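Local coordinates for protein aminoglycoside N(3)-acetyltransferase, AAC(3)-IVa (Escherichia coli, PDB 6MN3) that catalyses transfer of an acetyl group from acetyl-CoA to the 3-amino group of 2-deoxystreptamine aminoglycosides, and so probably confers resistance to drugs such as gentamicin and apramycin, at residues 6-11 with 38-43; 14-19 with 48-53; 27-32 with 143-148; 34-39 with 214-219; 60-65 with 86-91. All coordinates share one frame; numbering follows the deposited sequence.

Interaction 1: residues 6-11 with 38-43; sequences EWRKAE and PLEDGP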
# COMPACT_ATOMS: atom_id res chain seq x y z
N GLU A 6 -1.07 20.57 17.02
CA GLU A 6 -0.09 20.32 15.96
C GLU A 6 1.01 19.42 16.52
O GLU A 6 1.78 19.83 17.39
CB GLU A 6 0.48 21.64 15.44
CG GLU A 6 -0.58 22.59 14.89
CD GLU A 6 0.00 23.71 14.05
OE1 GLU A 6 1.21 23.65 13.73
OE2 GLU A 6 -0.75 24.65 13.71
N TRP A 7 1.07 18.19 16.02
CA TRP A 7 1.98 17.19 16.57
C TRP A 7 3.42 17.47 16.17
O TRP A 7 3.71 17.76 15.00
CB TRP A 7 1.57 15.80 16.11
CG TRP A 7 0.28 15.34 16.71
CD1 TRP A 7 -0.97 15.54 16.21
CD2 TRP A 7 0.12 14.60 17.93
NE1 TRP A 7 -1.90 14.97 17.03
CE2 TRP A 7 -1.26 14.39 18.10
CE3 TRP A 7 1.00 14.10 18.88
CZ2 TRP A 7 -1.78 13.70 19.19
CZ3 TRP A 7 0.48 13.41 19.97
CH2 TRP A 7 -0.89 13.22 20.11
N ARG A 8 4.33 17.36 17.13
CA ARG A 8 5.75 17.54 16.87
C ARG A 8 6.34 16.27 16.27
O ARG A 8 5.81 15.17 16.44
CB ARG A 8 6.49 17.92 18.15
CG ARG A 8 5.91 19.12 18.87
CD ARG A 8 6.38 20.41 18.26
NE ARG A 8 5.74 21.57 18.87
CZ ARG A 8 6.25 22.25 19.90
NH1 ARG A 8 7.41 21.88 20.44
NH2 ARG A 8 5.60 23.29 20.40
N LYS A 9 7.46 16.44 15.57
CA LYS A 9 8.11 15.31 14.91
C LYS A 9 8.52 14.24 15.91
O LYS A 9 8.27 13.05 15.69
CB LYS A 9 9.33 15.79 14.12
CG LYS A 9 9.02 16.16 12.67
CD LYS A 9 9.55 17.54 12.33
CE LYS A 9 11.05 17.65 12.59
NZ LYS A 9 11.58 19.00 12.25
N ALA A 10 9.14 14.64 17.02
CA ALA A 10 9.56 13.67 18.03
C ALA A 10 8.37 12.95 18.65
O ALA A 10 8.48 11.78 19.03
CB ALA A 10 10.40 14.36 19.10
N GLU A 11 7.22 13.63 18.77
CA GLU A 11 6.03 12.96 19.28
C GLU A 11 5.56 11.87 18.32
O GLU A 11 5.16 10.79 18.75
CB GLU A 11 4.92 13.97 19.53
CG GLU A 11 5.23 15.00 20.59
CD GLU A 11 4.07 15.93 20.84
OE1 GLU A 11 3.93 16.92 20.09
OE2 GLU A 11 3.29 15.67 21.78
N PRO A 38 -3.38 18.07 11.84
CA PRO A 38 -2.18 18.89 11.61
C PRO A 38 -0.93 18.44 12.36
O PRO A 38 -1.01 17.94 13.49
CB PRO A 38 -2.62 20.27 12.09
CG PRO A 38 -3.60 20.00 13.16
CD PRO A 38 -4.32 18.73 12.76
N LEU A 39 0.22 18.62 11.71
CA LEU A 39 1.52 18.38 12.31
C LEU A 39 2.40 19.60 12.10
O LEU A 39 2.21 20.35 11.14
CB LEU A 39 2.23 17.16 11.71
CG LEU A 39 1.37 15.96 11.33
CD1 LEU A 39 2.15 15.04 10.40
CD2 LEU A 39 0.94 15.22 12.57
N GLU A 40 3.37 19.78 12.99
CA GLU A 40 4.42 20.74 12.73
C GLU A 40 5.36 20.18 11.67
O GLU A 40 5.82 19.04 11.78
CB GLU A 40 5.19 21.06 14.01
CG GLU A 40 6.05 22.30 13.91
CD GLU A 40 6.17 23.04 15.23
OE1 GLU A 40 6.97 22.61 16.08
OE2 GLU A 40 5.46 24.06 15.41
N ASP A 41 5.62 20.98 10.63
CA ASP A 41 6.47 20.71 9.48
C ASP A 41 5.77 19.85 8.42
O ASP A 41 6.42 19.47 7.43
CB ASP A 41 7.81 20.06 9.85
CG ASP A 41 8.75 21.02 10.57
OD1 ASP A 41 8.85 22.19 10.13
OD2 ASP A 41 9.37 20.62 11.57
N GLY A 42 4.49 19.53 8.59
CA GLY A 42 3.68 18.99 7.52
C GLY A 42 4.08 17.60 7.05
O GLY A 42 4.61 16.79 7.81
N PRO A 43 3.80 17.31 5.77
CA PRO A 43 4.06 15.95 5.26
C PRO A 43 5.51 15.52 5.34
O PRO A 43 5.79 14.36 5.66
CB PRO A 43 3.58 16.04 3.80
CG PRO A 43 2.64 17.21 3.76
CD PRO A 43 3.18 18.19 4.76
O HOH W 1 8.21 19.52 14.61
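Trp-7 and Leu-39 face each other in a single beta bridge, their CA atoms 4.5 Å apart, where two loops meet with directions differing by 43°. Trp-7 supplies both of its backbone groups: its N donates to Pro-38 O at 3.3 Å, and its O accepts from Glu-40 N at 2.9 Å. Pro-38 O also receives a CA-H...O contact from Glu-6 and lies at the edge of the indole, near the ring plane. Leu-39 CD2 reaches Trp-7 CB at 3.6 Å and meets the indole obliquely, while Leu-12 packs on both residues.

Further along, the contact becomes ionic. Lys-9 bends at chi2 and chi3, which brings NZ to Asp-41 OD2 at 2.8 Å, arriving from above the carboxylate plane. Arg-8 and Glu-40 run alongside each other in the same direction; Arg-8 NE lies 3.2 Å from Glu-40 OE1, but the oxygen is well out of the guanidinium plane, so only charge joins the pair, and Glu-40 is poorly ordered. At the N-cap position, Arg-8 N donates to Glu-11 OE1 at 3.0 Å, three residues ahead on its own helix.

A type II turn from Leu-39 to Gly-42 leads the second loop into helix 42-54. The arrangement is a surface contact of two helix-entry loops, pinned by an isolated bridge and flanked by salt bridges.

Interaction 2: residues 14-19 with 48-53; sequences GQLLNL and EALRAA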
# COMPACT_ATOMS: atom_id res chain seq x y z
N GLY A 14 7.55 8.74 18.70
CA GLY A 14 7.14 7.98 19.87
C GLY A 14 5.86 7.20 19.63
O GLY A 14 5.75 6.04 20.03
N GLN A 15 4.89 7.82 18.97
CA GLN A 15 3.66 7.11 18.63
C GLN A 15 3.94 5.93 17.71
O GLN A 15 3.37 4.85 17.88
CB GLN A 15 2.66 8.07 17.97
CG GLN A 15 2.06 9.11 18.90
CD GLN A 15 1.14 10.06 18.17
OE1 GLN A 15 1.47 10.53 17.08
NE2 GLN A 15 -0.01 10.35 18.76
N LEU A 16 4.83 6.12 16.73
CA LEU A 16 5.15 5.05 15.80
C LEU A 16 5.85 3.89 16.50
O LEU A 16 5.60 2.72 16.18
CB LEU A 16 6.01 5.59 14.66
CG LEU A 16 5.25 6.42 13.63
CD1 LEU A 16 6.17 7.39 12.91
CD2 LEU A 16 4.55 5.49 12.65
N LEU A 17 6.72 4.19 17.46
CA LEU A 17 7.37 3.13 18.22
C LEU A 17 6.37 2.45 19.15
O LEU A 17 6.38 1.22 19.27
CB LEU A 17 8.55 3.69 19.01
CG LEU A 17 9.76 4.12 18.17
CD1 LEU A 17 10.76 4.88 19.01
CD2 LEU A 17 10.41 2.91 17.52
N ASN A 18 5.51 3.22 19.81
CA ASN A 18 4.48 2.64 20.65
C ASN A 18 3.51 1.79 19.83
O ASN A 18 3.00 0.77 20.32
CB ASN A 18 3.71 3.73 21.40
CG ASN A 18 4.51 4.31 22.54
OD1 ASN A 18 5.32 3.63 23.15
ND2 ASN A 18 4.27 5.59 22.83
N LEU A 19 3.23 2.21 18.60
CA LEU A 19 2.38 1.41 17.72
C LEU A 19 3.02 0.06 17.42
O LEU A 19 2.32 -0.95 17.31
CB LEU A 19 2.10 2.18 16.44
CG LEU A 19 1.05 1.59 15.50
CD1 LEU A 19 -0.28 1.45 16.23
CD2 LEU A 19 0.92 2.46 14.28
N GLU A 48 9.91 12.42 7.83
CA GLU A 48 11.10 12.41 8.68
C GLU A 48 10.85 11.61 9.95
O GLU A 48 11.76 10.93 10.45
CB GLU A 48 11.50 13.85 9.03
CG GLU A 48 12.38 14.52 7.99
CD GLU A 48 12.66 15.98 8.33
OE1 GLU A 48 12.31 16.41 9.44
OE2 GLU A 48 13.23 16.68 7.47
N ALA A 49 9.63 11.66 10.49
CA ALA A 49 9.31 10.86 11.66
C ALA A 49 9.32 9.37 11.33
O ALA A 49 9.85 8.56 12.10
CB ALA A 49 7.94 11.27 12.22
N LEU A 50 8.76 9.00 10.18
CA LEU A 50 8.78 7.60 9.75
C LEU A 50 10.20 7.11 9.56
O LEU A 50 10.55 6.00 9.99
CB LEU A 50 7.98 7.43 8.46
CG LEU A 50 6.46 7.56 8.57
CD1 LEU A 50 5.84 7.65 7.19
CD2 LEU A 50 5.88 6.39 9.34
N ARG A 51 11.05 7.92 8.93
CA ARG A 51 12.42 7.50 8.69
C ARG A 51 13.22 7.45 9.99
O ARG A 51 14.08 6.57 10.15
CB ARG A 51 13.09 8.45 7.69
CG ARG A 51 12.38 8.49 6.34
CD ARG A 51 13.35 8.81 5.22
NE ARG A 51 14.31 7.73 5.01
CZ ARG A 51 15.37 7.83 4.21
NH1 ARG A 51 15.60 8.96 3.55
NH2 ARG A 51 16.20 6.81 4.07
N ALA A 52 12.94 8.36 10.92
CA ALA A 52 13.64 8.33 12.20
C ALA A 52 13.24 7.11 13.03
O ALA A 52 14.09 6.48 13.66
CB ALA A 52 13.38 9.62 12.97
N ALA A 53 11.95 6.77 13.03
CA ALA A 53 11.50 5.58 13.73
C ALA A 53 12.14 4.32 13.15
O ALA A 53 12.45 3.37 13.88
CB ALA A 53 9.98 5.47 13.68
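Leu-16 is the bump of this contact, pushing its isobutyl group from helix 14-19 into a shallow hollow of helix 48-53 formed by Ala-49, Leu-50 and Ala-53. The two alanines make the hollow low. Ala-53 CB receives the root of the leucine, CB to CB at 4.1 Å, and Ala-49 receives the tip, with Leu-16 CD1 at 3.9 Å from Ala-49 O.

Leu-50 closes the hollow from the side facing the sheet. Its CB points away from the other helix, yet CG lies anti to its carbonyl carbon (chi1 -71°) and CD2 swings back to fit the fork of Leu-16, 3.7 Å from both CD1 and CD2. The two leucines cross at about a right angle. At the exposed margin Leu-17 CD2 grazes Ala-53 O at 4.2 Å. No hydrogen bond links the segments; across them the contact is purely apolar packing.

Leu-143 of strand 141-145 touches both Leu-16 and Leu-50 and floors the joint, while Ile-13 packs on Ala-49 and Ala-53. Axes 9.5 Å apart, crossing at -50°, are consistent with classical ridges-into-grooves packing of two helices laid on one face of a central beta sheet.

Interaction 3: residues 27-32 with 143-148; sequences LLVHSS and LLLGVG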
# COMPACT_ATOMS: atom_id res chain seq x y z
N LEU A 27 9.15 -1.10 6.13
CA LEU A 27 7.83 -0.59 6.48
C LEU A 27 7.16 -0.00 5.24
O LEU A 27 7.63 1.00 4.70
CB LEU A 27 7.93 0.46 7.59
CG LEU A 27 6.62 1.06 8.08
CD1 LEU A 27 5.77 0.01 8.79
CD2 LEU A 27 6.88 2.24 9.00
N LEU A 28 6.07 -0.63 4.81
CA LEU A 28 5.25 -0.13 3.71
C LEU A 28 4.10 0.67 4.30
O LEU A 28 3.33 0.15 5.12
CB LEU A 28 4.73 -1.27 2.84
CG LEU A 28 3.66 -0.87 1.82
CD1 LEU A 28 4.23 0.08 0.78
CD2 LEU A 28 3.06 -2.11 1.16
N VAL A 29 3.97 1.93 3.89
CA VAL A 29 3.05 2.86 4.51
C VAL A 29 2.04 3.33 3.47
O VAL A 29 2.41 3.94 2.46
CB VAL A 29 3.78 4.06 5.12
CG1 VAL A 29 2.78 5.08 5.66
CG2 VAL A 29 4.72 3.60 6.22
N HIS A 30 0.76 3.03 3.72
CA HIS A 30 -0.35 3.65 3.03
C HIS A 30 -0.93 4.73 3.94
O HIS A 30 -1.27 4.45 5.09
CB HIS A 30 -1.43 2.63 2.68
CG HIS A 30 -0.88 1.33 2.15
ND1 HIS A 30 -0.64 1.12 0.81
CD2 HIS A 30 -0.54 0.18 2.78
CE1 HIS A 30 -0.17 -0.11 0.64
NE2 HIS A 30 -0.10 -0.69 1.82
N SER A 31 -1.03 5.96 3.43
CA SER A 31 -1.32 7.09 4.30
C SER A 31 -2.37 8.00 3.68
O SER A 31 -2.55 8.05 2.46
CB SER A 31 -0.06 7.90 4.59
OG SER A 31 0.49 8.43 3.40
N SER A 32 -3.07 8.72 4.56
CA SER A 32 -3.93 9.83 4.19
C SER A 32 -3.52 11.00 5.09
O SER A 32 -3.84 11.00 6.28
CB SER A 32 -5.40 9.49 4.36
OG SER A 32 -6.15 10.65 4.68
N LEU A 143 1.85 -0.37 7.40
CA LEU A 143 1.27 0.66 8.25
C LEU A 143 0.12 1.30 7.50
O LEU A 143 0.32 1.93 6.45
CB LEU A 143 2.32 1.69 8.64
CG LEU A 143 1.81 2.90 9.43
CD1 LEU A 143 1.10 2.44 10.69
CD2 LEU A 143 2.94 3.86 9.76
N LEU A 144 -1.10 1.13 8.01
CA LEU A 144 -2.28 1.79 7.48
C LEU A 144 -2.47 3.08 8.28
O LEU A 144 -2.88 3.04 9.45
CB LEU A 144 -3.50 0.89 7.57
CG LEU A 144 -3.40 -0.46 6.86
CD1 LEU A 144 -4.76 -1.14 6.80
CD2 LEU A 144 -2.81 -0.30 5.47
N LEU A 145 -2.18 4.21 7.65
CA LEU A 145 -2.09 5.50 8.33
C LEU A 145 -3.29 6.36 7.93
O LEU A 145 -3.26 7.06 6.92
CB LEU A 145 -0.77 6.18 7.99
CG LEU A 145 -0.36 7.36 8.86
CD1 LEU A 145 -0.60 7.02 10.32
CD2 LEU A 145 1.10 7.71 8.63
N GLY A 146 -4.34 6.31 8.75
CA GLY A 146 -5.53 7.07 8.45
C GLY A 146 -6.35 6.55 7.29
O GLY A 146 -7.17 7.29 6.74
N VAL A 147 -6.12 5.30 6.89
CA VAL A 147 -6.90 4.65 5.84
C VAL A 147 -7.27 3.25 6.32
O VAL A 147 -6.65 2.69 7.22
CB VAL A 147 -6.14 4.56 4.50
CG1 VAL A 147 -5.83 5.95 3.96
CG2 VAL A 147 -4.87 3.74 4.65
N GLY A 148 -8.32 2.70 5.71
CA GLY A 148 -8.77 1.36 6.02
C GLY A 148 -8.04 0.31 5.21
O GLY A 148 -7.05 0.57 4.53
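Val-29, His-30 and Ser-31 pair in parallel with Leu-143, Leu-144 and Leu-145, the strand axes 4.8 Å apart and 18° from aligned. These are two central neighbours of the mixed sheet at the core of the antibiotic N-acetyltransferase fold. Four backbone bonds zip them together: Leu-143 N to Leu-28 O, His-30 N to Leu-143 O, Leu-145 N to His-30 O (2.7 Å) and Ser-32 N to Leu-145 O.

On the face bearing Val-29 and Leu-143, the two side chains lie alongside each other, Val-29 CG2 at 3.9 Å from Leu-143 CB. Leu-27 CD1 reaches that same CB from another side at 3.8 Å. Helix 42-54 covers this face, through Leu-50 on Leu-143 and Leu-46 on Leu-145.

The other face carries His-30 and Leu-144, side by side. With CG anti to the carbonyl carbon (chi1 -42°), the imidazole leans so that CD2 lies 3.6 Å from Leu-144 CD2, while Pro-63 and Thr-153 also touch the histidine side chain. Past the strands, Gly-146 at positive phi turns the chain back. Val-147 then lies along the end of the first strand: CG2 sits 3.7 Å from His-30 O, and CG1 meets Ser-32 CB at 3.6 Å.

Interaction 4: residues 34-39 with 214-219; sequences RSVRPL and GHAFAR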
# COMPACT_ATOMS: atom_id res chain seq x y z
N ARG A 34 -4.58 13.93 5.33
CA ARG A 34 -5.71 14.64 5.92
C ARG A 34 -6.09 14.06 7.27
O ARG A 34 -6.54 14.80 8.16
CB ARG A 34 -6.92 14.59 4.97
CG ARG A 34 -6.71 15.33 3.66
CD ARG A 34 -7.99 15.37 2.85
NE ARG A 34 -8.41 14.03 2.43
CZ ARG A 34 -9.67 13.65 2.29
NH1 ARG A 34 -10.66 14.51 2.55
NH2 ARG A 34 -9.96 12.42 1.91
N SER A 35 -5.92 12.75 7.45
CA SER A 35 -6.24 12.13 8.73
C SER A 35 -5.19 12.43 9.79
O SER A 35 -5.52 12.58 10.97
CB SER A 35 -6.40 10.62 8.55
OG SER A 35 -6.84 10.00 9.74
N VAL A 36 -3.92 12.52 9.39
CA VAL A 36 -2.85 12.73 10.36
C VAL A 36 -2.76 14.20 10.75
O VAL A 36 -2.51 14.52 11.92
CB VAL A 36 -1.52 12.21 9.78
CG1 VAL A 36 -0.41 12.35 10.80
CG2 VAL A 36 -1.66 10.77 9.33
N ARG A 37 -2.96 15.10 9.79
CA ARG A 37 -2.90 16.55 9.94
C ARG A 37 -3.76 17.00 11.12
O ARG A 37 -4.79 16.37 11.41
CB ARG A 37 -3.34 17.21 8.63
CG ARG A 37 -3.97 18.58 8.73
CD ARG A 37 -4.10 19.23 7.36
NE ARG A 37 -5.31 18.79 6.67
CZ ARG A 37 -5.78 19.35 5.56
NH1 ARG A 37 -5.15 20.38 5.01
NH2 ARG A 37 -6.89 18.89 5.01
N PRO A 38 -3.38 18.07 11.84
CA PRO A 38 -2.18 18.89 11.61
C PRO A 38 -0.93 18.44 12.36
O PRO A 38 -1.01 17.94 13.49
CB PRO A 38 -2.62 20.27 12.09
CG PRO A 38 -3.60 20.00 13.16
CD PRO A 38 -4.32 18.73 12.76
N LEU A 39 0.22 18.62 11.71
CA LEU A 39 1.52 18.38 12.31
C LEU A 39 2.40 19.60 12.10
O LEU A 39 2.21 20.35 11.14
CB LEU A 39 2.23 17.16 11.71
CG LEU A 39 1.37 15.96 11.33
CD1 LEU A 39 2.15 15.04 10.40
CD2 LEU A 39 0.94 15.22 12.57
N GLY A 214 -0.29 10.96 15.04
CA GLY A 214 -0.88 12.27 14.83
C GLY A 214 -2.31 12.23 15.32
O GLY A 214 -2.59 11.78 16.43
N HIS A 215 -3.24 12.69 14.48
CA HIS A 215 -4.66 12.58 14.78
C HIS A 215 -5.28 11.33 14.18
O HIS A 215 -6.48 11.11 14.36
CB HIS A 215 -5.40 13.82 14.29
CG HIS A 215 -4.94 15.09 14.92
ND1 HIS A 215 -5.60 15.68 15.98
CD2 HIS A 215 -3.88 15.89 14.64
CE1 HIS A 215 -4.97 16.79 16.33
NE2 HIS A 215 -3.92 16.94 15.53
N ALA A 216 -4.50 10.51 13.49
CA ALA A 216 -5.04 9.43 12.68
C ALA A 216 -5.14 8.13 13.47
O ALA A 216 -4.28 7.83 14.31
CB ALA A 216 -4.17 9.20 11.45
N PHE A 217 -6.20 7.38 13.20
CA PHE A 217 -6.27 5.98 13.60
C PHE A 217 -5.31 5.18 12.73
O PHE A 217 -5.45 5.14 11.51
CB PHE A 217 -7.71 5.48 13.45
CG PHE A 217 -7.90 4.03 13.81
CD1 PHE A 217 -8.31 3.12 12.86
CD2 PHE A 217 -7.69 3.59 15.11
CE1 PHE A 217 -8.50 1.79 13.19
CE2 PHE A 217 -7.87 2.27 15.44
CZ PHE A 217 -8.28 1.36 14.48
N ALA A 218 -4.30 4.57 13.36
CA ALA A 218 -3.27 3.85 12.64
C ALA A 218 -3.36 2.36 12.92
O ALA A 218 -3.64 1.95 14.05
CB ALA A 218 -1.87 4.36 13.01
N ARG A 219 -3.12 1.56 11.88
CA ARG A 219 -3.14 0.11 12.00
C ARG A 219 -1.83 -0.44 11.45
O ARG A 219 -1.38 -0.03 10.37
CB ARG A 219 -4.33 -0.49 11.25
CG ARG A 219 -5.61 -0.48 12.07
CD ARG A 219 -6.82 -0.79 11.22
NE ARG A 219 -7.27 0.37 10.46
CZ ARG A 219 -8.52 0.54 10.03
NH1 ARG A 219 -9.44 -0.36 10.30
NH2 ARG A 219 -8.84 1.63 9.35
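The turn of the hairpin that joins strands 208-213 and 216-222 packs here against the end of the short helix 33-36, where Val-36 meets His-215 and Ala-216. One backbone bond crosses, His-215 N to Val-36 O at 3.2 Å and nearly straight (167°).

The same carbonyl oxygen lies at the edge of the imidazole, in its plane, 3.3 Å from His-215 CD2. The His-215 and Pro-38 side chains cross at about a right angle, though their rings lie nearly parallel; Pro-38 follows a cis peptide bond, and His-215 NE2 is 3.3 Å from Pro-38 CD. That nitrogen has its polar partner outside, the backbone O of Tyr-5, and the imidazole and the Trp-7 indole meet edge-to-face; this bond and this ring contact together probably fix the rotation of the imidazole.

On the inner side Ala-216 CB nestles between two helix side chains, 3.6 Å from Val-36 CG2 and 3.3 Å from Ser-35 OG. Gly-214, at positive phi, lets the turn pass close under Val-36 and Leu-39; its CA lies 4.1 Å from Leu-39 CD2. The whole is a beta-hairpin turn docked on a helix C-terminus, here at the border of the central sheet.

Interaction 5: residues 60-65 with 86-91; sequences LVMPSW and VVSDTF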
# COMPACT_ATOMS: atom_id res chain seq x y z
N LEU A 60 11.95 2.54 4.20
CA LEU A 60 10.58 3.02 4.12
C LEU A 60 10.07 2.89 2.69
O LEU A 60 10.73 3.33 1.75
CB LEU A 60 10.50 4.48 4.57
CG LEU A 60 9.18 5.21 4.35
CD1 LEU A 60 8.07 4.57 5.18
CD2 LEU A 60 9.33 6.69 4.70
N VAL A 61 8.89 2.28 2.53
CA VAL A 61 8.31 2.03 1.22
C VAL A 61 6.91 2.62 1.18
O VAL A 61 6.15 2.54 2.16
CB VAL A 61 8.26 0.52 0.89
CG1 VAL A 61 7.98 0.33 -0.59
CG2 VAL A 61 9.57 -0.15 1.27
N MET A 62 6.55 3.22 0.05
CA MET A 62 5.24 3.80 -0.17
C MET A 62 4.78 3.52 -1.60
O MET A 62 5.61 3.43 -2.51
CB MET A 62 5.24 5.32 0.06
CG MET A 62 5.50 5.74 1.48
SD MET A 62 5.31 7.52 1.65
CE MET A 62 6.20 7.81 3.18
N PRO A 63 3.48 3.37 -1.81
CA PRO A 63 2.97 3.31 -3.18
C PRO A 63 3.25 4.61 -3.91
O PRO A 63 3.33 5.68 -3.30
CB PRO A 63 1.46 3.08 -2.99
CG PRO A 63 1.17 3.58 -1.62
CD PRO A 63 2.40 3.28 -0.81
N SER A 64 3.41 4.52 -5.23
CA SER A 64 3.82 5.68 -6.00
C SER A 64 3.44 5.55 -7.47
O SER A 64 4.22 5.92 -8.35
CB SER A 64 5.33 5.88 -5.87
OG SER A 64 5.72 7.18 -6.27
N TRP A 65 2.25 5.04 -7.75
CA TRP A 65 1.81 4.86 -9.13
C TRP A 65 1.00 6.07 -9.59
O TRP A 65 0.55 6.90 -8.80
CB TRP A 65 1.00 3.58 -9.28
CG TRP A 65 -0.15 3.44 -8.34
CD1 TRP A 65 -1.34 4.10 -8.40
CD2 TRP A 65 -0.22 2.57 -7.20
NE1 TRP A 65 -2.15 3.70 -7.36
CE2 TRP A 65 -1.48 2.76 -6.61
CE3 TRP A 65 0.67 1.65 -6.63
CZ2 TRP A 65 -1.88 2.07 -5.47
CZ3 TRP A 65 0.27 0.97 -5.49
CH2 TRP A 65 -1.00 1.18 -4.93
N VAL A 86 -0.87 13.16 -0.27
CA VAL A 86 0.24 14.09 -0.43
C VAL A 86 1.55 13.47 0.05
O VAL A 86 2.62 13.78 -0.49
CB VAL A 86 -0.06 15.41 0.32
CG1 VAL A 86 0.95 16.48 -0.07
CG2 VAL A 86 -1.48 15.86 0.03
N VAL A 87 1.50 12.60 1.06
CA VAL A 87 2.71 11.99 1.59
C VAL A 87 3.38 11.12 0.52
O VAL A 87 4.60 11.17 0.33
CB VAL A 87 2.39 11.19 2.86
CG1 VAL A 87 3.64 10.47 3.37
CG2 VAL A 87 1.82 12.10 3.93
N SER A 88 2.58 10.32 -0.19
CA SER A 88 3.15 9.48 -1.24
C SER A 88 3.75 10.32 -2.36
O SER A 88 4.82 10.00 -2.88
CB SER A 88 2.07 8.54 -1.80
OG SER A 88 1.85 7.46 -0.92
N ASP A 89 3.06 11.39 -2.76
CA ASP A 89 3.58 12.25 -3.82
C ASP A 89 4.76 13.08 -3.35
O ASP A 89 5.51 13.60 -4.18
CB ASP A 89 2.49 13.16 -4.36
CG ASP A 89 2.85 13.76 -5.71
OD1 ASP A 89 3.22 12.99 -6.62
OD2 ASP A 89 2.77 15.00 -5.85
N THR A 90 4.95 13.21 -2.04
CA THR A 90 6.08 13.95 -1.51
C THR A 90 7.30 13.07 -1.29
O THR A 90 8.43 13.53 -1.45
CB THR A 90 5.70 14.63 -0.19
OG1 THR A 90 4.37 15.15 -0.29
CG2 THR A 90 6.68 15.76 0.13
N PHE A 91 7.08 11.79 -0.97
CA PHE A 91 8.17 10.91 -0.58
C PHE A 91 9.14 10.67 -1.73
O PHE A 91 10.36 10.72 -1.54
CB PHE A 91 7.59 9.59 -0.06
CG PHE A 91 8.62 8.56 0.28
CD1 PHE A 91 9.67 8.85 1.13
CD2 PHE A 91 8.52 7.28 -0.25
CE1 PHE A 91 10.61 7.89 1.45
CE2 PHE A 91 9.46 6.31 0.06
CZ PHE A 91 10.50 6.62 0.91
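Ser-88 OG makes the one polar contact between the segments, a weak and unsettled hydrogen bond to Pro-63 O at 3.3 Å. The serine reaches the carbonyl because OG lies anti to its own carbonyl carbon (chi1 -78°), beside the backbone N. Pro-63 CG comes to 4.0 Å from the same hydroxyl oxygen.

The rest is apolar, a helix laid across a strand of the central sheet in the alpha/beta core: the axes of strand 60-63 and helix 86-91 approach to 8.2 Å and cross at -118°. Met-62 and Phe-91 carry most of it. The methionine runs out extended beyond CG and crosses the phenyl group obliquely, setting its CE over one face of the ring, 4.2 Å from the Phe-91 centroid, in a CH-pi contact. Met-62 SD lies obliquely to the ring in a Met-aromatic contact and meets Phe-91 CB at 3.5 Å. The methyl also presses on Val-87 CG1 at 3.7 Å, the two side chains crossing at about a right angle, so that CE is wedged between valine and ring.

Leu-60 and Phe-91 slide past each other in opposite directions. Ala-107 and Ala-109 of strand 106-109 add small side chains beside the phenyl group, while Leu-46 of helix 42-54 packs on Val-87. Leu-60 meets the far end of the ring: CD2 touches Phe-91 CE1 at 3.7 Å, and the backbone O stands 3.4 Å from Phe-91 CZ, oblique to the ring.

Interactions 1 and 2 are successive parts of one joint between helices 9-19 and 42-54, their centres 12 Å apart: loops and salt bridges at the entry, a leucine in a hollow further on. Interaction 2 rests on the sheet of interaction 3, Leu-16 CD2 lying 3.7 Å from Leu-143 CD2. Interaction 4 shares Pro-38 and Leu-39 with interaction 1, and is tied to interaction 2 by a probable hydrogen bond between Gln-15 OE1 and Gly-214 N at 2.7 Å. On one flank of interaction 3, Leu-144 N meets Arg-219 O at 2.6 Å; on the other, Val-29 N meets Val-61 O of interaction 5 at 2.8 Å. All five lie away from the zinc site of Cys-191, His-243, Cys-249 and Cys-252.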